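Molybdopterin-guanine dinucleotide biosynthesis protein A (MobA) (Archaeoglobus fulgidus, PDB 3NGW) probably transfers a nucleotide from GTP to molybdopterin, a guanylyl transfer step in the biosynthesis of the molybdenum cofactor. Local coordinates at residues 17-22 with 89-94; 74-79 with 124-129; 102-107 with 114-119. All blocks are in the same frame, centred on the assembly; numbering follows the deposited sequence.

Interaction 1 (17-22 with 89-94)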
ATOM      1  N   GLU A  17       8.954  14.403   1.632  1.00 44.92           N
ATOM      2  CA  GLU A  17       7.813  13.518   1.814  1.00 48.74           C
ATOM      3  C   GLU A  17       7.397  12.899   0.497  1.00 38.21           C
ATOM      4  O   GLU A  17       7.351  13.567  -0.532  1.00 41.60           O
ATOM      5  CB  GLU A  17       6.646  14.275   2.441  1.00 55.59           C
ATOM      6  CG  GLU A  17       6.850  14.543   3.920  1.00 54.78           C
ATOM      7  CD  GLU A  17       5.670  15.237   4.552  1.00 51.10           C
ATOM      8  OE1 GLU A  17       4.549  14.688   4.495  1.00 61.05           O
ATOM      9  OE2 GLU A  17       5.865  16.334   5.109  1.00 65.63           O
ATOM     10  N   LYS A  18       7.091  11.612   0.539  1.00 38.01           N
ATOM     11  CA  LYS A  18       6.711  10.888  -0.660  1.00 38.27           C
ATOM     12  C   LYS A  18       5.586  11.543  -1.448  1.00 43.44           C
ATOM     13  O   LYS A  18       5.620  11.583  -2.682  1.00 47.58           O
ATOM     14  CB  LYS A  18       6.305   9.466  -0.306  1.00 32.60           C
ATOM     15  CG  LYS A  18       7.082   8.412  -1.056  1.00 42.96           C
ATOM     16  CD  LYS A  18       8.459   8.227  -0.467  1.00 46.31           C
ATOM     17  CE  LYS A  18       9.079   6.961  -0.991  1.00 41.84           C
ATOM     18  NZ  LYS A  18      10.023   6.388  -0.004  1.00 54.33           N
ATOM     19  N   THR A  19       4.587  12.050  -0.736  1.00 39.52           N
ATOM     20  CA  THR A  19       3.437  12.679  -1.371  1.00 38.03           C
ATOM     21  C   THR A  19       3.819  13.856  -2.257  1.00 42.13           C
ATOM     22  O   THR A  19       3.203  14.097  -3.297  1.00 39.10           O
ATOM     23  CB  THR A  19       2.427  13.163  -0.311  1.00 37.67           C
ATOM     24  OG1 THR A  19       3.066  14.089   0.574  1.00 43.57           O
ATOM     25  CG2 THR A  19       1.902  11.994   0.498  1.00 27.45           C
ATOM     26  N   GLU A  20       4.853  14.575  -1.848  1.00 43.66           N
ATOM     27  CA  GLU A  20       5.301  15.743  -2.584  1.00 44.76           C
ATOM     28  C   GLU A  20       6.217  15.467  -3.776  1.00 39.41           C
ATOM     29  O   GLU A  20       6.454  16.356  -4.590  1.00 47.59           O
ATOM     30  CB  GLU A  20       5.963  16.719  -1.607  1.00 38.13           C
ATOM     31  CG  GLU A  20       5.072  17.068  -0.410  1.00 46.95           C
ATOM     32  CD  GLU A  20       3.615  17.329  -0.810  1.00 54.31           C
ATOM     33  OE1 GLU A  20       3.376  18.214  -1.657  1.00 50.90           O
ATOM     34  OE2 GLU A  20       2.709  16.650  -0.278  1.00 49.60           O
ATOM     35  N   VAL A  21       6.724  14.243  -3.884  1.00 37.54           N
ATOM     36  CA  VAL A  21       7.604  13.875  -4.991  1.00 37.67           C
ATOM     37  C   VAL A  21       6.944  14.159  -6.340  1.00 43.90           C
ATOM     38  O   VAL A  21       5.784  13.806  -6.563  1.00 44.80           O
ATOM     39  CB  VAL A  21       7.977  12.383  -4.933  1.00 45.75           C
ATOM     40  CG1 VAL A  21       8.864  12.017  -6.108  1.00 48.62           C
ATOM     41  CG2 VAL A  21       8.670  12.078  -3.621  1.00 50.48           C
HETATM   42  N   MSE A  22       7.694  14.794  -7.234  1.00 50.89           N
HETATM   43  CA  MSE A  22       7.191  15.147  -8.560  1.00 52.92           C
HETATM   44  C   MSE A  22       7.454  14.072  -9.595  1.00 46.80           C
HETATM   45  O   MSE A  22       8.600  13.804  -9.943  1.00 50.53           O
HETATM   46  CB  MSE A  22       7.829  16.452  -9.032  1.00 56.19           C
HETATM   47  CG  MSE A  22       7.331  17.671  -8.295  1.00 69.22           C
HETATM   48 SE   MSE A  22       5.503  18.083  -8.770  1.00 87.53          SE
HETATM   49  CE  MSE A  22       5.876  19.152 -10.359  1.00 81.24           C
ATOM     50  N   ALA A  89      -1.906  -0.859  -0.908  1.00 36.61           N
ATOM     51  CA  ALA A  89      -1.022  -0.397  -1.952  1.00 42.06           C
ATOM     52  C   ALA A  89      -0.276   0.786  -1.362  1.00 46.12           C
ATOM     53  O   ALA A  89      -0.883   1.697  -0.802  1.00 50.44           O
ATOM     54  CB  ALA A  89      -1.814   0.025  -3.165  1.00 30.89           C
ATOM     55  N   ALA A  90       1.045   0.764  -1.459  1.00 44.71           N
ATOM     56  CA  ALA A  90       1.826   1.861  -0.930  1.00 39.94           C
ATOM     57  C   ALA A  90       1.979   2.928  -2.003  1.00 40.99           C
ATOM     58  O   ALA A  90       1.995   2.627  -3.199  1.00 44.03           O
ATOM     59  CB  ALA A  90       3.175   1.359  -0.480  1.00 31.44           C
ATOM     60  N   ILE A  91       2.068   4.176  -1.565  1.00 31.28           N
ATOM     61  CA  ILE A  91       2.239   5.298  -2.465  1.00 34.51           C
ATOM     62  C   ILE A  91       3.574   5.160  -3.188  1.00 38.09           C
ATOM     63  O   ILE A  91       3.767   5.743  -4.249  1.00 42.44           O
ATOM     64  CB  ILE A  91       2.237   6.622  -1.684  1.00 31.86           C
ATOM     65  CG1 ILE A  91       2.182   7.799  -2.649  1.00 34.64           C
ATOM     66  CG2 ILE A  91       3.493   6.718  -0.831  1.00 33.20           C
ATOM     67  CD1 ILE A  91       1.899   9.134  -1.973  1.00 27.90           C
ATOM     68  N   ASP A  92       4.486   4.385  -2.602  1.00 40.83           N
ATOM     69  CA  ASP A  92       5.810   4.166  -3.174  1.00 43.57           C
ATOM     70  C   ASP A  92       5.734   3.490  -4.537  1.00 43.19           C
ATOM     71  O   ASP A  92       6.697   3.514  -5.302  1.00 49.93           O
ATOM     72  CB  ASP A  92       6.668   3.308  -2.238  1.00 47.20           C
ATOM     73  CG  ASP A  92       6.750   3.873  -0.829  1.00 55.68           C
ATOM     74  OD1 ASP A  92       5.698   3.983  -0.159  1.00 55.90           O
ATOM     75  OD2 ASP A  92       7.870   4.202  -0.384  1.00 61.00           O
HETATM   76  N   MSE A  93       4.596   2.874  -4.833  1.00 38.19           N
HETATM   77  CA  MSE A  93       4.385   2.205  -6.113  1.00 40.39           C
HETATM   78  C   MSE A  93       3.313   2.993  -6.879  1.00 36.83           C
HETATM   79  O   MSE A  93       2.122   2.714  -6.757  1.00 39.90           O
HETATM   80  CB  MSE A  93       3.929   0.760  -5.867  1.00 33.01           C
HETATM   81  CG  MSE A  93       5.023  -0.139  -5.306  1.00 38.88           C
HETATM   82 SE   MSE A  93       4.434  -1.886  -4.687  1.00 55.12          SE
HETATM   83  CE  MSE A  93       4.359  -1.528  -2.780  1.00 44.57           C
ATOM     84  N   PRO A  94       3.726   3.993  -7.672  1.00 31.00           N
ATOM     85  CA  PRO A  94       2.796   4.823  -8.442  1.00 37.51           C
ATOM     86  C   PRO A  94       2.280   4.229  -9.748  1.00 42.26           C
ATOM     87  O   PRO A  94       1.362   4.782 -10.350  1.00 38.79           O
ATOM     88  CB  PRO A  94       3.608   6.076  -8.698  1.00 31.17           C
ATOM     89  CG  PRO A  94       4.945   5.491  -8.988  1.00 31.37           C
ATOM     90  CD  PRO A  94       5.103   4.485  -7.849  1.00 32.75           C
TER
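Lys-18, at the start of a 3-10 turn (18-20), faces Asp-92, in the type I turn from Ala-90 to Met-93 that ends strand 86-90, with their CA atoms 7.2 Å apart. The lysine bends at its second torsion (chi2 78°) and so does two jobs. Its near part rests on Ile-91: both CB and CG lie 4.0 Å from Ile-91 CG2, the two chains crossing at a slant. Its far end swings over to Asp-92, where the Lys-18 and Asp-92 side chains cross at about a right angle. Lys-18 NZ forms a salt bridge with Asp-92 OD2 at 3.1 Å, and Lys-18 CE comes just as near. The ammonium group is therefore met from its flank, and the hydrogen bond is weak. The CG2 methyl of Thr-19 packs 3.8 Å from the CD1 methyl of Ile-91, while Thr-19 OG1 donates to Glu-20 OE2 at 2.7 Å, an oxygen also salt-bridged to Arg-57. A methionine in place of Lys-18 would probably leave Asp-92 OD2 without its nearby positive charge, freeing the carboxylate to turn. Lys-18 closes the glycine-rich loop after strand 2-6, which in relatives binds the nucleotide; its side chain lies about 7 Å from that of Asp-184, which has been seen to bind calcium though it holds none in this chain; separately, the Asp-92 side chain is about 9 Å from a bound calcium ion. Buried aliphatic groups help to set the spacing, and with the charged pair held by one weak bond, the contacts at Ile-91 probably contribute much of the hold.

Interaction 2 (74-79 with 124-129)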
ATOM      1  N   ALA A  74       1.180  -0.587  11.176  1.00 29.03           N
ATOM      2  CA  ALA A  74       0.208   0.268  11.840  1.00 31.51           C
ATOM      3  C   ALA A  74      -0.775   0.845  10.833  1.00 35.28           C
ATOM      4  O   ALA A  74      -1.931   1.114  11.161  1.00 36.14           O
ATOM      5  CB  ALA A  74       0.923   1.393  12.573  1.00 23.99           C
ATOM      6  N   GLY A  75      -0.296   1.030   9.606  1.00 34.57           N
ATOM      7  CA  GLY A  75      -1.123   1.575   8.549  1.00 35.26           C
ATOM      8  C   GLY A  75      -2.111   0.544   8.043  1.00 33.19           C
ATOM      9  O   GLY A  75      -3.269   0.868   7.805  1.00 32.35           O
ATOM     10  N   ILE A  76      -1.652  -0.694   7.872  1.00 29.57           N
ATOM     11  CA  ILE A  76      -2.518  -1.769   7.406  1.00 26.61           C
ATOM     12  C   ILE A  76      -3.568  -2.038   8.479  1.00 34.24           C
ATOM     13  O   ILE A  76      -4.766  -2.121   8.190  1.00 39.26           O
ATOM     14  CB  ILE A  76      -1.705  -3.052   7.133  1.00 26.49           C
ATOM     15  CG1 ILE A  76      -0.760  -2.816   5.955  1.00 29.92           C
ATOM     16  CG2 ILE A  76      -2.634  -4.221   6.827  1.00 25.56           C
ATOM     17  CD1 ILE A  76       0.258  -3.935   5.751  1.00 30.33           C
ATOM     18  N   HIS A  77      -3.109  -2.152   9.722  1.00 29.76           N
ATOM     19  CA  HIS A  77      -3.992  -2.388  10.859  1.00 35.00           C
ATOM     20  C   HIS A  77      -5.085  -1.327  10.908  1.00 34.40           C
ATOM     21  O   HIS A  77      -6.256  -1.641  11.100  1.00 30.94           O
ATOM     22  CB  HIS A  77      -3.183  -2.360  12.165  1.00 45.35           C
ATOM     23  CG  HIS A  77      -4.022  -2.402  13.406  1.00 29.44           C
ATOM     24  ND1 HIS A  77      -4.338  -1.272  14.131  1.00 28.06           N
ATOM     25  CD2 HIS A  77      -4.626  -3.438  14.040  1.00 26.85           C
ATOM     26  CE1 HIS A  77      -5.101  -1.610  15.157  1.00 28.34           C
ATOM     27  NE2 HIS A  77      -5.291  -2.917  15.124  1.00 30.10           N
ATOM     28  N   ALA A  78      -4.686  -0.073  10.729  1.00 32.71           N
ATOM     29  CA  ALA A  78      -5.624   1.038  10.747  1.00 28.42           C
ATOM     30  C   ALA A  78      -6.717   0.838   9.702  1.00 30.16           C
ATOM     31  O   ALA A  78      -7.901   1.049   9.979  1.00 29.55           O
ATOM     32  CB  ALA A  78      -4.886   2.353  10.488  1.00 25.51           C
ATOM     33  N   ALA A  79      -6.325   0.444   8.497  1.00 22.98           N
ATOM     34  CA  ALA A  79      -7.302   0.222   7.433  1.00 29.20           C
ATOM     35  C   ALA A  79      -8.242  -0.932   7.788  1.00 24.36           C
ATOM     36  O   ALA A  79      -9.442  -0.844   7.566  1.00 29.35           O
ATOM     37  CB  ALA A  79      -6.587  -0.062   6.104  1.00 21.96           C
ATOM     38  N   GLU A 124       5.953  -9.226  -1.252  1.00 35.72           N
ATOM     39  CA  GLU A 124       5.760  -7.784  -1.322  1.00 28.21           C
ATOM     40  C   GLU A 124       4.490  -7.507  -0.540  1.00 31.03           C
ATOM     41  O   GLU A 124       3.401  -7.476  -1.107  1.00 41.81           O
ATOM     42  CB  GLU A 124       5.597  -7.324  -2.763  1.00 26.87           C
ATOM     43  CG  GLU A 124       5.204  -5.872  -2.870  1.00 24.27           C
ATOM     44  CD  GLU A 124       6.027  -4.977  -1.968  1.00 25.22           C
ATOM     45  OE1 GLU A 124       5.736  -4.916  -0.758  1.00 35.58           O
ATOM     46  OE2 GLU A 124       6.978  -4.339  -2.463  1.00 36.10           O
ATOM     47  N   PRO A 125       4.616  -7.303   0.783  1.00 32.01           N
ATOM     48  CA  PRO A 125       3.500  -7.037   1.698  1.00 25.53           C
ATOM     49  C   PRO A 125       2.710  -5.744   1.506  1.00 32.75           C
ATOM     50  O   PRO A 125       1.558  -5.662   1.940  1.00 28.70           O
ATOM     51  CB  PRO A 125       4.165  -7.078   3.073  1.00 30.18           C
ATOM     52  CG  PRO A 125       5.400  -7.908   2.859  1.00 37.22           C
ATOM     53  CD  PRO A 125       5.883  -7.405   1.528  1.00 31.78           C
ATOM     54  N   LEU A 126       3.322  -4.739   0.885  1.00 27.26           N
ATOM     55  CA  LEU A 126       2.648  -3.466   0.688  1.00 31.81           C
ATOM     56  C   LEU A 126       1.883  -3.391  -0.629  1.00 35.47           C
ATOM     57  O   LEU A 126       1.575  -2.313  -1.131  1.00 33.16           O
ATOM     58  CB  LEU A 126       3.653  -2.316   0.804  1.00 26.65           C
ATOM     59  CG  LEU A 126       4.325  -2.267   2.176  1.00 30.83           C
ATOM     60  CD1 LEU A 126       5.116  -0.990   2.326  1.00 25.88           C
ATOM     61  CD2 LEU A 126       3.258  -2.355   3.263  1.00 34.19           C
ATOM     62  N   LEU A 127       1.570  -4.554  -1.180  1.00 35.60           N
ATOM     63  CA  LEU A 127       0.804  -4.646  -2.412  1.00 31.73           C
ATOM     64  C   LEU A 127       0.148  -6.019  -2.345  1.00 33.94           C
ATOM     65  O   LEU A 127       0.468  -6.921  -3.120  1.00 24.82           O
ATOM     66  CB  LEU A 127       1.728  -4.526  -3.624  1.00 35.45           C
ATOM     67  CG  LEU A 127       1.114  -4.057  -4.948  1.00 34.22           C
ATOM     68  CD1 LEU A 127       0.525  -5.204  -5.709  1.00 43.67           C
ATOM     69  CD2 LEU A 127       0.059  -3.001  -4.656  1.00 36.45           C
ATOM     70  N   ALA A 128      -0.763  -6.166  -1.384  1.00 33.96           N
ATOM     71  CA  ALA A 128      -1.468  -7.427  -1.169  1.00 37.30           C
ATOM     72  C   ALA A 128      -2.829  -7.283  -0.487  1.00 30.74           C
ATOM     73  O   ALA A 128      -3.209  -6.210  -0.023  1.00 33.14           O
ATOM     74  CB  ALA A 128      -0.590  -8.365  -0.354  1.00 30.45           C
ATOM     75  N   TYR A 129      -3.545  -8.400  -0.437  1.00 33.88           N
ATOM     76  CA  TYR A 129      -4.858  -8.488   0.179  1.00 30.42           C
ATOM     77  C   TYR A 129      -4.732  -8.880   1.655  1.00 33.09           C
ATOM     78  O   TYR A 129      -3.953  -9.771   2.008  1.00 32.31           O
ATOM     79  CB  TYR A 129      -5.692  -9.543  -0.554  1.00 33.05           C
ATOM     80  CG  TYR A 129      -6.922  -9.990   0.205  1.00 30.43           C
ATOM     81  CD1 TYR A 129      -8.115  -9.263   0.153  1.00 26.26           C
ATOM     82  CD2 TYR A 129      -6.867 -11.101   1.045  1.00 26.07           C
ATOM     83  CE1 TYR A 129      -9.222  -9.638   0.934  1.00 25.70           C
ATOM     84  CE2 TYR A 129      -7.957 -11.472   1.821  1.00 27.77           C
ATOM     85  CZ  TYR A 129      -9.123 -10.742   1.763  1.00 22.23           C
ATOM     86  OH  TYR A 129     -10.169 -11.129   2.566  1.00 35.39           O
TER
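Leu-126, which meets Ile-76 across this contact, has its backbone N-H held by its own turn: it donates to Glu-124 OE1 at 2.9 Å. The bond is fairly straight, 158° at the hydrogen, and reaches the anti side of the carboxylate from somewhat outside its plane. The turn is of type I, from Glu-124 to Leu-127, and its closing backbone bond, Leu-127 N to Glu-124 O, is weak at 3.4 Å, so the glutamate side chain is a real part of what shapes it. Across the contact Ile-76 comes from helix 72-83. Its outer branch runs out extended (chi2 170°), carrying the end methyl across to the turn, where Ile-76 CD1 lies 4.2 Å from Leu-126 CD2. The same methyl sits 4.4 Å from Pro-125 O, a loose approach and no bond; that carbonyl is instead hydrogen-bonded to the hydroxyl of Tyr-130. With the nearest CA atoms, those of Ile-76 and Leu-126, 8.6 Å apart, one reaching branch is all that joins the two segments, and the buried surface is a modest 64 Å². Val-88 on strand 86-90 and Leu-138 on helix 135-143 also pack on Ile-76, while Ala-90 lies against Leu-126. The contact is thus one edge of a larger apolar cluster, where a helix lying on the central sheet meets the connection between strands 115-119 and 129-130. Its chemistry is divided: no polar bond crosses between the two segments, and the Glu-124 carboxylate and the Tyr-130 hydroxyl hold the turn instead, keeping Leu-126 in position without directly tying it to the helix.

Interaction 3 (102-107 with 114-119)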
ATOM      1  N   GLU A 102      -7.527  -5.650  -8.422  1.00 44.63           N
ATOM      2  CA  GLU A 102      -8.827  -6.294  -8.520  1.00 41.60           C
ATOM      3  C   GLU A 102      -8.643  -7.811  -8.389  1.00 31.33           C
ATOM      4  O   GLU A 102      -9.365  -8.479  -7.649  1.00 38.88           O
ATOM      5  CB  GLU A 102      -9.479  -5.942  -9.861  1.00 39.06           C
ATOM      6  CG  GLU A 102     -10.983  -5.756  -9.777  1.00 60.40           C
ATOM      7  CD  GLU A 102     -11.415  -4.302  -9.900  1.00 65.79           C
ATOM      8  OE1 GLU A 102     -12.423  -3.926  -9.254  1.00 66.32           O
ATOM      9  OE2 GLU A 102     -10.764  -3.540 -10.657  1.00 66.22           O
ATOM     10  N   HIS A 103      -7.659  -8.352  -9.097  1.00 36.19           N
ATOM     11  CA  HIS A 103      -7.398  -9.783  -9.036  1.00 34.48           C
ATOM     12  C   HIS A 103      -7.036 -10.213  -7.611  1.00 44.48           C
ATOM     13  O   HIS A 103      -7.629 -11.147  -7.070  1.00 42.38           O
ATOM     14  CB  HIS A 103      -6.267 -10.151  -9.995  1.00 38.91           C
ATOM     15  CG  HIS A 103      -5.974 -11.618 -10.051  1.00 51.33           C
ATOM     16  ND1 HIS A 103      -6.899 -12.548 -10.479  1.00 56.22           N
ATOM     17  CD2 HIS A 103      -4.863 -12.318  -9.723  1.00 50.29           C
ATOM     18  CE1 HIS A 103      -6.370 -13.755 -10.409  1.00 54.56           C
ATOM     19  NE2 HIS A 103      -5.134 -13.644  -9.953  1.00 55.76           N
ATOM     20  N   LEU A 104      -6.070  -9.523  -7.004  1.00 44.90           N
ATOM     21  CA  LEU A 104      -5.637  -9.844  -5.648  1.00 41.43           C
ATOM     22  C   LEU A 104      -6.790  -9.881  -4.649  1.00 43.05           C
ATOM     23  O   LEU A 104      -6.873 -10.798  -3.830  1.00 44.88           O
ATOM     24  CB  LEU A 104      -4.573  -8.841  -5.181  1.00 37.84           C
ATOM     25  CG  LEU A 104      -3.215  -8.943  -5.888  1.00 47.04           C
ATOM     26  CD1 LEU A 104      -2.252  -7.891  -5.359  1.00 34.64           C
ATOM     27  CD2 LEU A 104      -2.644 -10.350  -5.672  1.00 37.19           C
ATOM     28  N   TYR A 105      -7.679  -8.892  -4.723  1.00 40.92           N
ATOM     29  CA  TYR A 105      -8.824  -8.809  -3.818  1.00 40.87           C
ATOM     30  C   TYR A 105      -9.769  -9.987  -3.991  1.00 46.93           C
ATOM     31  O   TYR A 105     -10.135 -10.660  -3.024  1.00 43.65           O
ATOM     32  CB  TYR A 105      -9.610  -7.524  -4.062  1.00 40.65           C
ATOM     33  CG  TYR A 105     -10.607  -7.227  -2.975  1.00 43.92           C
ATOM     34  CD1 TYR A 105     -10.182  -6.828  -1.714  1.00 40.73           C
ATOM     35  CD2 TYR A 105     -11.979  -7.351  -3.201  1.00 49.75           C
ATOM     36  CE1 TYR A 105     -11.094  -6.558  -0.699  1.00 48.23           C
ATOM     37  CE2 TYR A 105     -12.908  -7.083  -2.190  1.00 44.59           C
ATOM     38  CZ  TYR A 105     -12.456  -6.685  -0.939  1.00 52.85           C
ATOM     39  OH  TYR A 105     -13.346  -6.413   0.079  1.00 45.07           O
ATOM     40  N   LYS A 106     -10.167 -10.224  -5.234  1.00 46.79           N
ATOM     41  CA  LYS A 106     -11.079 -11.315  -5.557  1.00 47.02           C
ATOM     42  C   LYS A 106     -10.482 -12.640  -5.098  1.00 48.49           C
ATOM     43  O   LYS A 106     -11.122 -13.399  -4.373  1.00 51.50           O
ATOM     44  CB  LYS A 106     -11.334 -11.345  -7.068  1.00 46.79           C
ATOM     45  CG  LYS A 106     -12.430 -12.300  -7.497  1.00 56.74           C
ATOM     46  CD  LYS A 106     -12.506 -12.404  -9.017  1.00 69.54           C
ATOM     47  CE  LYS A 106     -11.274 -13.114  -9.590  1.00 78.32           C
ATOM     48  NZ  LYS A 106     -11.361 -13.310 -11.070  1.00 84.10           N
ATOM     49  N   GLU A 107      -9.250 -12.907  -5.521  1.00 46.65           N
ATOM     50  CA  GLU A 107      -8.572 -14.141  -5.154  1.00 45.87           C
ATOM     51  C   GLU A 107      -8.389 -14.237  -3.652  1.00 50.28           C
ATOM     52  O   GLU A 107      -8.506 -15.315  -3.069  1.00 52.09           O
ATOM     53  CB  GLU A 107      -7.209 -14.235  -5.839  1.00 54.41           C
ATOM     54  CG  GLU A 107      -7.276 -14.676  -7.293  1.00 64.16           C
ATOM     55  CD  GLU A 107      -7.920 -16.046  -7.452  1.00 62.08           C
ATOM     56  OE1 GLU A 107      -7.384 -17.030  -6.902  1.00 48.60           O
ATOM     57  OE2 GLU A 107      -8.967 -16.132  -8.127  1.00 75.32           O
ATOM     58  N   ASP A 114      -5.936 -15.096   5.758  1.00 40.13           N
ATOM     59  CA  ASP A 114      -5.769 -13.823   6.448  1.00 36.64           C
ATOM     60  C   ASP A 114      -5.124 -12.791   5.517  1.00 28.33           C
ATOM     61  O   ASP A 114      -5.396 -11.599   5.618  1.00 34.39           O
ATOM     62  CB  ASP A 114      -4.933 -13.983   7.716  1.00 39.21           C
ATOM     63  CG  ASP A 114      -5.563 -14.929   8.708  1.00 36.42           C
ATOM     64  OD1 ASP A 114      -6.773 -14.794   8.983  1.00 36.41           O
ATOM     65  OD2 ASP A 114      -4.840 -15.804   9.216  1.00 45.28           O
ATOM     66  N   ALA A 115      -4.276 -13.250   4.608  1.00 28.87           N
ATOM     67  CA  ALA A 115      -3.625 -12.353   3.659  1.00 34.64           C
ATOM     68  C   ALA A 115      -3.152 -13.104   2.419  1.00 35.17           C
ATOM     69  O   ALA A 115      -2.775 -14.276   2.486  1.00 34.41           O
ATOM     70  CB  ALA A 115      -2.438 -11.643   4.329  1.00 27.63           C
ATOM     71  N   LEU A 116      -3.198 -12.418   1.286  1.00 39.69           N
ATOM     72  CA  LEU A 116      -2.751 -12.964   0.013  1.00 41.54           C
ATOM     73  C   LEU A 116      -1.678 -11.979  -0.440  1.00 37.97           C
ATOM     74  O   LEU A 116      -1.987 -10.840  -0.802  1.00 34.09           O
ATOM     75  CB  LEU A 116      -3.897 -12.995  -1.005  1.00 45.14           C
ATOM     76  CG  LEU A 116      -3.484 -13.475  -2.404  1.00 44.08           C
ATOM     77  CD1 LEU A 116      -3.353 -14.977  -2.378  1.00 48.45           C
ATOM     78  CD2 LEU A 116      -4.506 -13.056  -3.448  1.00 55.48           C
ATOM     79  N   ILE A 117      -0.425 -12.423  -0.413  1.00 36.22           N
ATOM     80  CA  ILE A 117       0.712 -11.572  -0.745  1.00 36.43           C
ATOM     81  C   ILE A 117       1.522 -12.057  -1.940  1.00 38.18           C
ATOM     82  O   ILE A 117       1.974 -13.203  -1.973  1.00 40.31           O
ATOM     83  CB  ILE A 117       1.648 -11.460   0.488  1.00 37.80           C
ATOM     84  CG1 ILE A 117       0.854 -10.889   1.668  1.00 36.49           C
ATOM     85  CG2 ILE A 117       2.853 -10.599   0.168  1.00 29.20           C
ATOM     86  CD1 ILE A 117       1.610 -10.870   2.981  1.00 32.82           C
ATOM     87  N   PRO A 118       1.716 -11.187  -2.942  1.00 34.87           N
ATOM     88  CA  PRO A 118       2.479 -11.516  -4.151  1.00 41.41           C
ATOM     89  C   PRO A 118       3.918 -11.886  -3.796  1.00 47.94           C
ATOM     90  O   PRO A 118       4.508 -11.304  -2.883  1.00 45.92           O
ATOM     91  CB  PRO A 118       2.394 -10.232  -4.976  1.00 40.26           C
ATOM     92  CG  PRO A 118       1.070  -9.652  -4.548  1.00 39.07           C
ATOM     93  CD  PRO A 118       1.114  -9.849  -3.055  1.00 33.04           C
ATOM     94  N   LYS A 119       4.484 -12.850  -4.516  1.00 48.11           N
ATOM     95  CA  LYS A 119       5.841 -13.280  -4.221  1.00 48.33           C
ATOM     96  C   LYS A 119       6.593 -13.963  -5.355  1.00 49.83           C
ATOM     97  O   LYS A 119       6.056 -14.828  -6.045  1.00 50.45           O
ATOM     98  CB  LYS A 119       5.823 -14.221  -3.016  1.00 47.68           C
ATOM     99  CG  LYS A 119       7.159 -14.868  -2.722  1.00 54.05           C
ATOM    100  CD  LYS A 119       7.054 -15.883  -1.610  1.00 51.04           C
ATOM    101  CE  LYS A 119       8.423 -16.474  -1.310  1.00 63.10           C
ATOM    102  NZ  LYS A 119       8.375 -17.530  -0.252  1.00 78.13           N
TER
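Leu-116 places its CG anti to the backbone N (chi1 176°), and Leu-104 has its own CG anti to the carbonyl carbon (chi1 -69°); these torsions bring the branched ends together between helix 98-111 and strand 115-119. The CD2 methyls of Leu-104 and Leu-116 stand 4.0 Å apart, the side chains meeting at a slant. Leu-116 pushes further in, to the helix backbone itself: its CD2 lies 3.3 Å from Leu-104 O, a close fit of methyl against carbonyl, and 3.8 Å from Glu-107 CB one helical turn on. Two residues further along the strand, the ring of Pro-118 offers its CG to both branches of Leu-104, 3.8 Å from CD1 and 3.9 Å from CD2. Glu-107 contributes only its base here. Its chain bends at the second torsion, lays CG over one face of the His-103 ring, toward its rim, and takes the carboxylate away to a salt bridge with Lys-110. His-103 in turn bonds through NE2 to the hydroxyl of Tyr-161 on strand 158-162. The axes of the short segments 102-107 and 115-119 run roughly antiparallel but clearly skewed, at 143°, and approach to 8.9 Å. Strand 86-90, this helix and strand 115-119 form a beta-alpha-beta crossover that skips over strand 129-130, part of the Rossmann-like sheet of the GT-A nucleotidyltransferase fold.

How the interactions relate
All three contacts hang on one mixed sheet, whose 3-2-1-4-6-5-7 strand order, with strand 129-130 running against the rest, is that of the GT-A fold. Interactions 1 and 2 lie 15 Å apart between centres and alternate along the chain; they touch where selenomethionine Met-93 reaches Leu-126 and Ala-89 packs on Leu-127. Interaction 3 falls between the two segments of interaction 2, 12 Å away, and the sheet joins them directly through a probable hydrogen bond, Leu-116 N to Tyr-129 O at 2.8 Å. Interactions 1 and 3 follow one another in sequence, 22 Å apart and not touching. The sheet thus links the loop that in relatives binds the nucleotide, at interaction 1, to the helix 98-111 flank at interaction 3.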